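Local coordinates for extracellular solute-binding protein, family 1 (Bifidobacterium longum subsp. infantis ATCC 15697, PDB 3QUF) that probably captures an extracellular solute, as bacterial family 1 solute-binding proteins do, and delivers it to a membrane transporter for uptake, at residues K48-E51 / D56-L59; G188-L193 / K220-V225; R228-A233 / I395-A400; D271-D276 / P351-D356; F303-R308 / A315-F320. All coordinates share one frame; numbering follows the deposited sequence.

Interaction 1: K48-E51 / D56-L59; sequences KGFE and DITL
Phe50 lays the far edge of its ring against the branched side chain of Ile57, with CE2 3.9 Å from Ile57 CG2, which sits near the ring plane. The contact belongs to a beta-alpha-beta unit in which strand 30-36 leads through helix 40-53 into strand 57-63; the last turns of the helix pack back on the start of the second strand. Phe50 CG stands anti to the backbone N (chi1 175°), which carries the ring out from the helix toward the strand, where CZ also reaches Ile57 CD1 at 3.9 Å. One methyl at the ring edge and another at its tip thus hold the phenyl group from the strand side. Two residues on, Leu59 faces the helix again and brings CD2 to 4.1 Å from Phe50 CD2, approaching the ring obliquely. Thr58, between them, turns its side chain off the helix, in keeping with strand alternation. Phe320 of helix 311-324 meets the Phe50 ring edge-to-face, so a second helix closes over the same apolar cluster. Backbone hydrogen bonds of Thr58 with Thr30 and Ile32 join the strand to its parallel neighbour. The partly exposed Glu51 borders the cluster with an extended chain: its OE2 lies 3.1 Å from Leu59 O, where both atoms can only accept, so no hydrogen bond forms, and 3.7 Å from Leu59 CB.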
# COMPACT_ATOMS: atom_id res chain seq x y z
N LYS A 48 23.58 -9.61 5.56
CA LYS A 48 25.04 -9.61 5.53
C LYS A 48 25.61 -8.56 6.46
O LYS A 48 26.52 -8.83 7.27
CB LYS A 48 25.53 -9.42 4.10
CG LYS A 48 25.34 -10.67 3.24
CD LYS A 48 25.90 -10.49 1.81
CE LYS A 48 25.06 -11.25 0.72
NZ LYS A 48 23.96 -10.44 0.03
N GLY A 49 25.06 -7.36 6.39
CA GLY A 49 25.51 -6.26 7.24
C GLY A 49 25.30 -6.54 8.70
O GLY A 49 26.17 -6.30 9.52
N PHE A 50 24.14 -7.09 9.03
CA PHE A 50 23.87 -7.44 10.40
C PHE A 50 24.87 -8.45 10.95
O PHE A 50 25.42 -8.26 12.03
CB PHE A 50 22.45 -8.00 10.54
CG PHE A 50 22.14 -8.48 11.92
CD1 PHE A 50 21.88 -7.59 12.94
CD2 PHE A 50 22.15 -9.85 12.23
CE1 PHE A 50 21.57 -8.04 14.25
CE2 PHE A 50 21.84 -10.29 13.50
CZ PHE A 50 21.57 -9.37 14.52
N GLU A 51 25.09 -9.52 10.21
CA GLU A 51 26.02 -10.58 10.64
C GLU A 51 27.42 -10.03 10.87
O GLU A 51 28.08 -10.37 11.87
CB GLU A 51 26.03 -11.71 9.60
CG GLU A 51 24.71 -12.54 9.63
CD GLU A 51 24.54 -13.53 8.45
OE1 GLU A 51 25.21 -13.40 7.40
OE2 GLU A 51 23.67 -14.42 8.56
N ASP A 56 28.44 -12.25 17.81
CA ASP A 56 27.87 -13.11 18.80
C ASP A 56 26.54 -13.74 18.34
O ASP A 56 25.95 -14.51 19.09
CB ASP A 56 27.58 -12.25 20.06
CG ASP A 56 26.64 -11.03 19.78
OD1 ASP A 56 26.85 -10.18 18.84
OD2 ASP A 56 25.62 -10.95 20.54
N ILE A 57 26.05 -13.34 17.18
CA ILE A 57 24.74 -13.83 16.70
C ILE A 57 24.92 -14.57 15.40
O ILE A 57 25.55 -14.02 14.48
CB ILE A 57 23.72 -12.70 16.56
CG1 ILE A 57 23.56 -12.02 17.94
CG2 ILE A 57 22.34 -13.23 15.94
CD1 ILE A 57 22.74 -10.78 17.95
N THR A 58 24.42 -15.80 15.34
CA THR A 58 24.41 -16.57 14.13
C THR A 58 22.99 -16.54 13.58
O THR A 58 22.10 -17.06 14.25
CB THR A 58 24.79 -18.05 14.41
OG1 THR A 58 26.14 -18.13 14.95
CG2 THR A 58 24.70 -18.89 13.10
N LEU A 59 22.80 -15.99 12.39
CA LEU A 59 21.47 -15.88 11.78
C LEU A 59 21.33 -16.85 10.61
O LEU A 59 22.12 -16.82 9.66
CB LEU A 59 21.24 -14.44 11.36
CG LEU A 59 19.92 -14.08 10.71
CD1 LEU A 59 18.75 -14.44 11.63
CD2 LEU A 59 19.80 -12.57 10.31

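Interaction 2: G188-L193 / K220-V225; sequences GSFTGL and KDWTPV
With CG anti to the backbone N (chi1 175°), Phe190 reaches out from its helix toward Trp222, whose own CG is swung beside its backbone N (chi1 -77°) to present an indole face. Phe190 CE2 sits over that face, offset toward the rim, and comes to 3.6 Å from Trp222 CZ3; Phe190 CZ is equally near Trp222 CE3 at 3.6 Å. The two six-membered rings have centroids 5.2 Å apart and planes inclined at 53°, an oblique pairing in which the leading side of the phenyl group rests on the benzo part of the indole. Val225 meets the other side of the phenyl tip: its CG1 lies 3.5 Å from Phe190 CE1. The phenyl end is thus lodged between an aromatic surface and a methyl group. The same Val225 CG1 serves Leu193, one helical turn beyond Phe190, at 3.9 Å from Leu193 CG, and the two aliphatic side chains lie alongside, running in opposing senses. One methyl therefore fills the angle between two side chains one turn apart on the helix. All four residues are buried, and no hydrogen bond crosses the contact; the polar indole NE1 of Trp222 is satisfied by Asp208 OD1. Phe226 stacks on Phe190 and Phe218 meets Trp222 edge-to-face, extending the aromatic cluster. The contact packs helix 188-199 against the junction of helices 218-221 and 223-234, while Leu404 of helix 397-408 also touches Trp222.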
# COMPACT_ATOMS: atom_id res chain seq x y z
N GLY A 188 -7.09 1.95 -7.75
CA GLY A 188 -6.28 2.94 -7.04
C GLY A 188 -6.96 4.31 -6.95
O GLY A 188 -6.86 5.00 -5.93
N SER A 189 -7.65 4.73 -7.99
CA SER A 189 -8.36 6.04 -7.96
C SER A 189 -9.46 6.06 -6.91
O SER A 189 -9.64 7.04 -6.19
CB SER A 189 -8.94 6.40 -9.36
OG SER A 189 -9.88 5.43 -9.85
N PHE A 190 -10.23 4.98 -6.85
CA PHE A 190 -11.25 4.83 -5.84
C PHE A 190 -10.63 4.87 -4.46
O PHE A 190 -11.13 5.53 -3.57
CB PHE A 190 -12.03 3.51 -6.01
CG PHE A 190 -13.01 3.28 -4.92
CD1 PHE A 190 -14.26 3.90 -4.93
CD2 PHE A 190 -12.66 2.50 -3.83
CE1 PHE A 190 -15.14 3.71 -3.90
CE2 PHE A 190 -13.56 2.32 -2.79
CZ PHE A 190 -14.79 2.93 -2.83
N THR A 191 -9.53 4.14 -4.28
CA THR A 191 -8.89 4.09 -2.95
C THR A 191 -8.42 5.48 -2.54
O THR A 191 -8.57 5.87 -1.37
CB THR A 191 -7.77 3.07 -2.93
OG1 THR A 191 -8.34 1.79 -3.25
CG2 THR A 191 -7.09 3.00 -1.57
N GLY A 192 -7.87 6.23 -3.50
CA GLY A 192 -7.44 7.61 -3.23
C GLY A 192 -8.59 8.51 -2.82
O GLY A 192 -8.46 9.36 -1.92
N LEU A 193 -9.74 8.31 -3.45
CA LEU A 193 -10.93 9.08 -3.14
C LEU A 193 -11.49 8.70 -1.78
O LEU A 193 -11.87 9.56 -1.00
CB LEU A 193 -11.94 8.89 -4.27
CG LEU A 193 -13.13 9.84 -4.27
CD1 LEU A 193 -12.66 11.29 -4.44
CD2 LEU A 193 -14.13 9.43 -5.38
N LYS A 220 -22.74 2.56 4.90
CA LYS A 220 -22.64 3.93 5.46
C LYS A 220 -21.51 4.73 4.81
O LYS A 220 -21.70 5.89 4.40
CB LYS A 220 -22.45 3.92 6.97
CG LYS A 220 -23.72 3.54 7.77
CD LYS A 220 -23.40 3.44 9.29
CE LYS A 220 -24.33 2.46 10.08
NZ LYS A 220 -23.60 1.73 11.21
N ASP A 221 -20.33 4.12 4.72
CA ASP A 221 -19.11 4.90 4.40
C ASP A 221 -18.60 4.79 2.99
O ASP A 221 -18.02 5.74 2.48
CB ASP A 221 -18.01 4.60 5.40
CG ASP A 221 -18.20 5.34 6.71
OD1 ASP A 221 -18.62 6.55 6.71
OD2 ASP A 221 -17.95 4.70 7.72
N TRP A 222 -18.74 3.63 2.35
CA TRP A 222 -18.26 3.50 0.99
C TRP A 222 -19.28 4.01 -0.02
O TRP A 222 -18.89 4.44 -1.09
CB TRP A 222 -17.86 2.07 0.65
CG TRP A 222 -16.51 1.65 1.22
CD1 TRP A 222 -15.96 2.02 2.42
CD2 TRP A 222 -15.53 0.80 0.59
NE1 TRP A 222 -14.74 1.42 2.58
CE2 TRP A 222 -14.46 0.66 1.48
CE3 TRP A 222 -15.49 0.12 -0.62
CZ2 TRP A 222 -13.32 -0.11 1.19
CZ3 TRP A 222 -14.37 -0.67 -0.91
CH2 TRP A 222 -13.30 -0.77 -0.00
N THR A 223 -20.57 3.94 0.32
CA THR A 223 -21.61 4.42 -0.63
C THR A 223 -21.35 5.80 -1.19
O THR A 223 -21.37 5.98 -2.40
CB THR A 223 -23.03 4.37 -0.04
OG1 THR A 223 -23.31 3.03 0.33
CG2 THR A 223 -24.04 4.84 -1.06
N PRO A 224 -21.08 6.80 -0.32
CA PRO A 224 -20.85 8.15 -0.85
C PRO A 224 -19.63 8.27 -1.73
O PRO A 224 -19.58 9.11 -2.62
CB PRO A 224 -20.67 9.01 0.40
CG PRO A 224 -20.39 8.07 1.52
CD PRO A 224 -21.04 6.74 1.15
N VAL A 225 -18.65 7.42 -1.49
CA VAL A 225 -17.43 7.41 -2.30
C VAL A 225 -17.71 6.75 -3.63
O VAL A 225 -17.35 7.28 -4.68
CB VAL A 225 -16.24 6.78 -1.55
CG1 VAL A 225 -14.91 6.90 -2.37
CG2 VAL A 225 -16.08 7.45 -0.18

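Interaction 3: R228-A233 / I395-A400; sequences RWEAAA and ISAKDA
A single carboxylate, that of Glu230, reaches the start of another helix both directly and by way of water. Its OE1 accepts a weak hydrogen bond from Ala397 N at 3.3 Å, bent to 140° at the hydrogen, and also a shorter one from a water at 2.6 Å from OE1; that water is only weakly held by Ala397 N. A second water lies 2.8 Å from Glu230 OE2 and 2.7 Å from Ile395 O, probably linking the carboxylate to the backbone ahead of the helix. Glu230 gets there on an extended chain, with CG anti to the backbone N (chi1 -180°). The negative charge faces the amino end of helix 397-408, where the helix dipole would probably favour it. The helix start has its own capping box: Ser396 OG, at the N-cap, accepts from Asp399 N at 3.0 Å, and Asp399 OD2 receives a weak bond from Ser396 N. Ala397 CB lies 3.7 Å from the same Glu230 OE1, a van der Waals contact. The contact thus links the second half of helix 223-234 with the beginning of helix 397-408; Ala397 also packs on Phe226, and Ile395 rests on helix 376-391.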
# COMPACT_ATOMS: atom_id res chain seq x y z
N ARG A 228 -19.50 9.23 -5.93
CA ARG A 228 -18.65 10.20 -6.60
C ARG A 228 -17.80 9.51 -7.66
O ARG A 228 -17.60 10.03 -8.76
CB ARG A 228 -17.80 10.96 -5.60
CG ARG A 228 -18.62 11.76 -4.59
CD ARG A 228 -19.60 12.73 -5.30
NE ARG A 228 -18.90 13.60 -6.25
CZ ARG A 228 -19.37 14.00 -7.44
NH1 ARG A 228 -20.54 13.61 -7.88
NH2 ARG A 228 -18.62 14.79 -8.22
N TRP A 229 -17.35 8.30 -7.36
CA TRP A 229 -16.61 7.51 -8.35
C TRP A 229 -17.54 7.14 -9.53
O TRP A 229 -17.12 7.27 -10.68
CB TRP A 229 -16.00 6.25 -7.67
CG TRP A 229 -14.83 5.65 -8.37
CD1 TRP A 229 -13.60 6.17 -8.47
CD2 TRP A 229 -14.80 4.40 -9.07
NE1 TRP A 229 -12.78 5.31 -9.18
CE2 TRP A 229 -13.49 4.21 -9.54
CE3 TRP A 229 -15.75 3.41 -9.31
CZ2 TRP A 229 -13.10 3.11 -10.27
CZ3 TRP A 229 -15.36 2.29 -10.01
CH2 TRP A 229 -14.05 2.16 -10.50
N GLU A 230 -18.78 6.73 -9.25
CA GLU A 230 -19.77 6.40 -10.30
C GLU A 230 -20.01 7.65 -11.19
O GLU A 230 -20.15 7.54 -12.41
CB GLU A 230 -21.09 5.91 -9.66
CG GLU A 230 -22.20 5.54 -10.67
CD GLU A 230 -23.55 5.19 -10.00
OE1 GLU A 230 -23.70 5.38 -8.78
OE2 GLU A 230 -24.47 4.74 -10.71
N ALA A 231 -20.04 8.83 -10.57
CA ALA A 231 -20.29 10.07 -11.31
C ALA A 231 -19.22 10.31 -12.38
O ALA A 231 -19.53 10.80 -13.47
CB ALA A 231 -20.36 11.28 -10.36
N ALA A 232 -17.96 9.96 -12.08
CA ALA A 232 -16.90 10.05 -13.08
C ALA A 232 -17.13 9.04 -14.20
O ALA A 232 -16.84 9.34 -15.34
CB ALA A 232 -15.49 9.85 -12.46
N ALA A 233 -17.65 7.86 -13.87
CA ALA A 233 -17.99 6.87 -14.90
C ALA A 233 -19.14 7.37 -15.76
O ALA A 233 -19.10 7.23 -16.99
CB ALA A 233 -18.35 5.56 -14.28
N ILE A 395 -24.84 -1.54 -11.75
CA ILE A 395 -25.30 -1.48 -10.38
C ILE A 395 -25.10 -0.07 -9.86
O ILE A 395 -24.28 0.68 -10.39
CB ILE A 395 -24.57 -2.49 -9.52
CG1 ILE A 395 -23.09 -2.11 -9.35
CG2 ILE A 395 -24.70 -3.90 -10.13
CD1 ILE A 395 -22.40 -2.96 -8.40
N SER A 396 -25.86 0.30 -8.84
CA SER A 396 -25.71 1.61 -8.25
C SER A 396 -24.60 1.56 -7.22
O SER A 396 -24.17 0.48 -6.81
CB SER A 396 -26.98 2.01 -7.54
OG SER A 396 -27.23 1.13 -6.48
N ALA A 397 -24.18 2.74 -6.78
CA ALA A 397 -23.26 2.86 -5.66
C ALA A 397 -23.77 2.14 -4.42
O ALA A 397 -23.04 1.35 -3.82
CB ALA A 397 -23.00 4.34 -5.34
N LYS A 398 -25.01 2.38 -4.02
CA LYS A 398 -25.52 1.74 -2.81
C LYS A 398 -25.56 0.20 -2.96
O LYS A 398 -25.22 -0.51 -2.02
CB LYS A 398 -26.87 2.31 -2.36
CG LYS A 398 -27.06 2.17 -0.82
CD LYS A 398 -28.49 2.40 -0.30
CE LYS A 398 -29.00 3.81 -0.61
NZ LYS A 398 -28.05 4.91 -0.19
N ASP A 399 -25.92 -0.29 -4.14
CA ASP A 399 -25.92 -1.75 -4.38
C ASP A 399 -24.53 -2.34 -4.21
O ASP A 399 -24.38 -3.43 -3.65
CB ASP A 399 -26.42 -2.11 -5.78
CG ASP A 399 -27.91 -1.81 -6.01
OD1 ASP A 399 -28.74 -1.91 -5.04
OD2 ASP A 399 -28.25 -1.51 -7.19
N ALA A 400 -23.52 -1.67 -4.75
CA ALA A 400 -22.13 -2.13 -4.60
C ALA A 400 -21.74 -2.19 -3.14
O ALA A 400 -21.16 -3.17 -2.68
CB ALA A 400 -21.18 -1.21 -5.35
O HOH W 1 -26.08 5.46 -7.86
O HOH W 2 -23.79 2.56 -12.30

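Interaction 4: D271-D276 / P351-D356; sequences DLQKSD and PAELKD
This is a polar surface contact, one side-chain hydrogen bond between the end of helix 269-274 and the turn that leads into helix 355-362. Gln273 NE2 donates to Glu353 OE2 at 2.7 Å, short in length but bent, with an angle of 138° at the hydrogen. The amide comes from above the carboxylate plane, and the two flat groups are turned 46° against each other. Gln273 stretches out beyond CG, whereas Glu353 folds at chi2 (86°), a bend that brings its carboxylate round to the amide. In this solute-binding protein fold the two helical elements lie beside strand 279-282, on whose Phe279 both Glu353 and Leu272 pack. With an alanine in place of Glu353, Gln273 NE2 would probably lose this acceptor and its amide be freer to turn. The turn carrying Glu353 is held by its own backbone, Leu354 N donating to Pro351 O at 2.8 Å. Pro351 and Leu354 touch Leu269, so apolar packing on the same helix accompanies the polar link. At the end of that helix Ser275 OG donates to Leu272 O at 2.7 Å.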
# COMPACT_ATOMS: atom_id res chain seq x y z
N ASP A 271 10.39 3.56 -17.51
CA ASP A 271 9.66 3.55 -18.79
C ASP A 271 9.10 4.93 -19.15
O ASP A 271 9.11 5.32 -20.32
CB ASP A 271 8.56 2.49 -18.79
CG ASP A 271 9.10 1.04 -18.79
OD1 ASP A 271 10.23 0.80 -19.26
OD2 ASP A 271 8.38 0.13 -18.30
N LEU A 272 8.62 5.69 -18.16
CA LEU A 272 8.05 7.00 -18.45
C LEU A 272 9.15 8.00 -18.85
O LEU A 272 8.94 8.86 -19.69
CB LEU A 272 7.23 7.51 -17.27
CG LEU A 272 5.95 6.70 -16.96
CD1 LEU A 272 5.02 7.54 -16.10
CD2 LEU A 272 5.19 6.20 -18.20
N GLN A 273 10.30 7.88 -18.21
CA GLN A 273 11.41 8.77 -18.52
C GLN A 273 11.98 8.49 -19.90
O GLN A 273 12.31 9.42 -20.62
CB GLN A 273 12.47 8.68 -17.42
CG GLN A 273 12.10 9.55 -16.22
CD GLN A 273 13.17 9.63 -15.16
OE1 GLN A 273 14.16 8.89 -15.18
NE2 GLN A 273 12.97 10.53 -14.20
N LYS A 274 12.05 7.21 -20.26
CA LYS A 274 12.42 6.78 -21.63
C LYS A 274 11.49 7.30 -22.72
O LYS A 274 11.91 7.51 -23.86
CB LYS A 274 12.43 5.25 -21.72
CG LYS A 274 13.74 4.58 -21.29
CD LYS A 274 14.85 4.74 -22.33
CE LYS A 274 14.64 3.91 -23.61
NZ LYS A 274 15.88 3.71 -24.43
N SER A 275 10.21 7.46 -22.39
CA SER A 275 9.19 7.81 -23.35
C SER A 275 9.33 9.26 -23.77
O SER A 275 10.12 10.01 -23.20
CB SER A 275 7.78 7.57 -22.74
OG SER A 275 7.42 8.64 -21.88
N ASP A 276 8.52 9.65 -24.75
CA ASP A 276 8.43 11.02 -25.24
C ASP A 276 7.48 11.89 -24.43
O ASP A 276 7.24 13.04 -24.80
CB ASP A 276 7.88 11.02 -26.68
CG ASP A 276 8.84 10.44 -27.68
OD1 ASP A 276 10.00 10.14 -27.29
OD2 ASP A 276 8.42 10.30 -28.86
N PRO A 351 13.23 11.04 -6.61
CA PRO A 351 13.29 11.56 -7.97
C PRO A 351 12.49 12.84 -8.05
O PRO A 351 11.42 12.93 -7.45
CB PRO A 351 12.64 10.45 -8.80
CG PRO A 351 12.87 9.23 -8.02
CD PRO A 351 12.78 9.64 -6.58
N ALA A 352 13.00 13.83 -8.80
CA ALA A 352 12.36 15.13 -8.96
C ALA A 352 10.86 15.07 -9.22
O ALA A 352 10.08 15.83 -8.65
CB ALA A 352 13.02 15.93 -10.09
N GLU A 353 10.46 14.15 -10.10
CA GLU A 353 9.06 14.07 -10.49
C GLU A 353 8.17 13.65 -9.29
O GLU A 353 6.98 13.93 -9.30
CB GLU A 353 8.89 13.05 -11.63
CG GLU A 353 9.66 13.41 -12.89
CD GLU A 353 11.15 12.93 -12.94
OE1 GLU A 353 11.75 12.54 -11.91
OE2 GLU A 353 11.71 12.94 -14.06
N LEU A 354 8.75 12.95 -8.32
CA LEU A 354 7.99 12.45 -7.18
C LEU A 354 8.16 13.33 -5.94
O LEU A 354 7.66 13.01 -4.87
CB LEU A 354 8.44 11.03 -6.86
CG LEU A 354 8.13 9.96 -7.90
CD1 LEU A 354 8.83 8.66 -7.55
CD2 LEU A 354 6.64 9.77 -7.97
N LYS A 355 8.86 14.47 -6.06
CA LYS A 355 9.17 15.23 -4.85
C LYS A 355 7.92 15.66 -4.11
O LYS A 355 7.86 15.45 -2.90
CB LYS A 355 9.99 16.47 -5.15
CG LYS A 355 10.42 17.21 -3.88
CD LYS A 355 11.25 18.43 -4.21
CE LYS A 355 11.73 19.16 -2.94
NZ LYS A 355 12.35 18.21 -1.99
N ASP A 356 6.94 16.22 -4.81
CA ASP A 356 5.63 16.64 -4.20
C ASP A 356 4.95 15.47 -3.50
O ASP A 356 4.61 15.55 -2.31
CB ASP A 356 4.70 17.28 -5.26
CG ASP A 356 3.30 17.76 -4.68
OD1 ASP A 356 3.23 18.37 -3.57
OD2 ASP A 356 2.27 17.56 -5.37

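Interaction 5: F303-R308 / A315-F320; sequences FAIASR and AAAKKF
Ala317, the first residue of 315-320 to touch the strand, points its CB at Ile305, 3.8 Å from Ile305 CG2; CD1 of the same isoleucine lies as near that CB. The two branches of Ile305 therefore both rest on one small methyl, and the small side chain is consistent with the close approach of the backbones, with the CA atoms of Ile305 and Ala317 6.6 Å apart. Next comes Lys318, whose CG meets Ile305 CD1 at 3.6 Å while the two side chains cross at about a right angle. This touch uses only the aliphatic root of the lysine: the chain runs on extended, and its NZ forms a salt bridge with Glu109. Ile305 reaches both residues because its CG1 lies beside the backbone N (chi1 -60°) and its CD1 continues outward (chi2 174°) over the helix backbone, 3.7 Å from Lys318 N. Replacing Ile305 with a glycine is likely to open a gap over Ala317 and leave the root of Lys318 without part of its apolar cover. One turn after Ala316, Phe320 points toward the strand side and touches Ile86 of strand 86-89 and Leu59 of strand 57-63, carrying the buried layer to the neighbouring strands. Strand 295-305 pairs with strand 86-89, and helix 311-324 packs on this sheet, the alpha/beta layering characteristic of the lobes of periplasmic-type solute-binding proteins.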
# COMPACT_ATOMS: atom_id res chain seq x y z
N PHE A 303 7.93 -6.80 10.31
CA PHE A 303 8.82 -7.77 10.92
C PHE A 303 8.38 -8.07 12.33
O PHE A 303 8.04 -7.16 13.07
CB PHE A 303 10.25 -7.23 10.93
CG PHE A 303 10.83 -7.07 9.56
CD1 PHE A 303 10.45 -6.02 8.74
CD2 PHE A 303 11.70 -8.03 9.05
CE1 PHE A 303 10.94 -5.92 7.43
CE2 PHE A 303 12.18 -7.91 7.75
CZ PHE A 303 11.80 -6.87 6.96
N ALA A 304 8.42 -9.34 12.70
CA ALA A 304 7.95 -9.81 13.99
C ALA A 304 8.93 -10.82 14.57
O ALA A 304 9.75 -11.43 13.85
CB ALA A 304 6.56 -10.45 13.81
N ILE A 305 8.87 -10.96 15.89
CA ILE A 305 9.69 -11.91 16.63
C ILE A 305 8.74 -13.00 17.23
O ILE A 305 7.63 -12.71 17.64
CB ILE A 305 10.48 -11.17 17.76
CG1 ILE A 305 11.39 -10.11 17.17
CG2 ILE A 305 11.24 -12.17 18.63
CD1 ILE A 305 12.12 -9.22 18.18
N ALA A 306 9.23 -14.24 17.29
CA ALA A 306 8.48 -15.37 17.85
C ALA A 306 8.30 -15.17 19.36
O ALA A 306 9.28 -14.93 20.08
CB ALA A 306 9.21 -16.67 17.62
N SER A 307 7.08 -15.34 19.83
CA SER A 307 6.87 -15.41 21.28
C SER A 307 7.44 -16.71 21.87
O SER A 307 7.81 -16.73 23.06
CB SER A 307 5.41 -15.23 21.61
OG SER A 307 4.69 -16.27 21.00
N ARG A 308 7.49 -17.78 21.08
CA ARG A 308 8.06 -19.05 21.50
C ARG A 308 9.51 -19.14 21.04
O ARG A 308 9.82 -19.68 19.95
CB ARG A 308 7.23 -20.21 20.95
CG ARG A 308 7.74 -21.59 21.33
CD ARG A 308 6.66 -22.54 21.61
NE ARG A 308 5.79 -22.70 20.47
CZ ARG A 308 6.02 -23.57 19.49
NH1 ARG A 308 5.16 -23.63 18.48
NH2 ARG A 308 7.07 -24.36 19.50
N ALA A 315 16.37 -11.68 22.58
CA ALA A 315 17.30 -10.54 22.69
C ALA A 315 18.07 -10.31 21.38
O ALA A 315 18.26 -9.20 20.90
CB ALA A 315 18.26 -10.76 23.84
N ALA A 316 18.52 -11.39 20.76
CA ALA A 316 19.26 -11.32 19.51
C ALA A 316 18.34 -10.83 18.38
O ALA A 316 18.76 -10.06 17.51
CB ALA A 316 19.88 -12.69 19.16
N ALA A 317 17.11 -11.33 18.34
CA ALA A 317 16.13 -10.91 17.34
C ALA A 317 15.80 -9.43 17.45
O ALA A 317 15.66 -8.74 16.42
CB ALA A 317 14.86 -11.81 17.44
N LYS A 318 15.73 -8.92 18.67
CA LYS A 318 15.54 -7.49 18.88
C LYS A 318 16.72 -6.69 18.29
O LYS A 318 16.51 -5.59 17.76
CB LYS A 318 15.35 -7.16 20.35
CG LYS A 318 14.01 -7.67 20.87
CD LYS A 318 13.83 -7.38 22.37
CE LYS A 318 12.52 -7.91 22.93
NZ LYS A 318 12.48 -7.76 24.42
N LYS A 319 17.94 -7.22 18.41
CA LYS A 319 19.09 -6.55 17.76
C LYS A 319 18.96 -6.52 16.23
O LYS A 319 19.37 -5.56 15.59
CB LYS A 319 20.41 -7.21 18.17
CG LYS A 319 20.81 -6.89 19.59
CD LYS A 319 22.21 -7.45 19.89
CE LYS A 319 22.68 -7.14 21.32
NZ LYS A 319 24.18 -7.29 21.43
N PHE A 320 18.39 -7.57 15.64
CA PHE A 320 18.13 -7.58 14.21
C PHE A 320 17.09 -6.54 13.80
O PHE A 320 17.32 -5.75 12.88
CB PHE A 320 17.72 -8.95 13.73
CG PHE A 320 17.52 -9.02 12.25
CD1 PHE A 320 18.60 -8.94 11.38
CD2 PHE A 320 16.25 -9.14 11.72
CE1 PHE A 320 18.40 -8.98 10.03
CE2 PHE A 320 16.05 -9.22 10.36
CZ PHE A 320 17.10 -9.13 9.51

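In the fold
Interactions 1 and 5 form one neighbourhood, their centres 13 Å apart: both reach the same mixed sheet, and helix 311-324 touches Phe50, Ile57 and Leu59. Interactions 2 and 3 make a second, 10 Å apart and sharing helix 223-234, on the opposite side of the chain's centre; centres of interactions 1 and 3 lie about 53 Å apart. Interaction 4 stands separately, at least 28 Å from every other centre. Along the chain interaction 1 closes first, then interaction 2, while interactions 4 and 5 are nested inside the long loop closed by interaction 3. The chain thus returns late to the 2-3 region, consistent with the two-lobed build of solute-binding proteins.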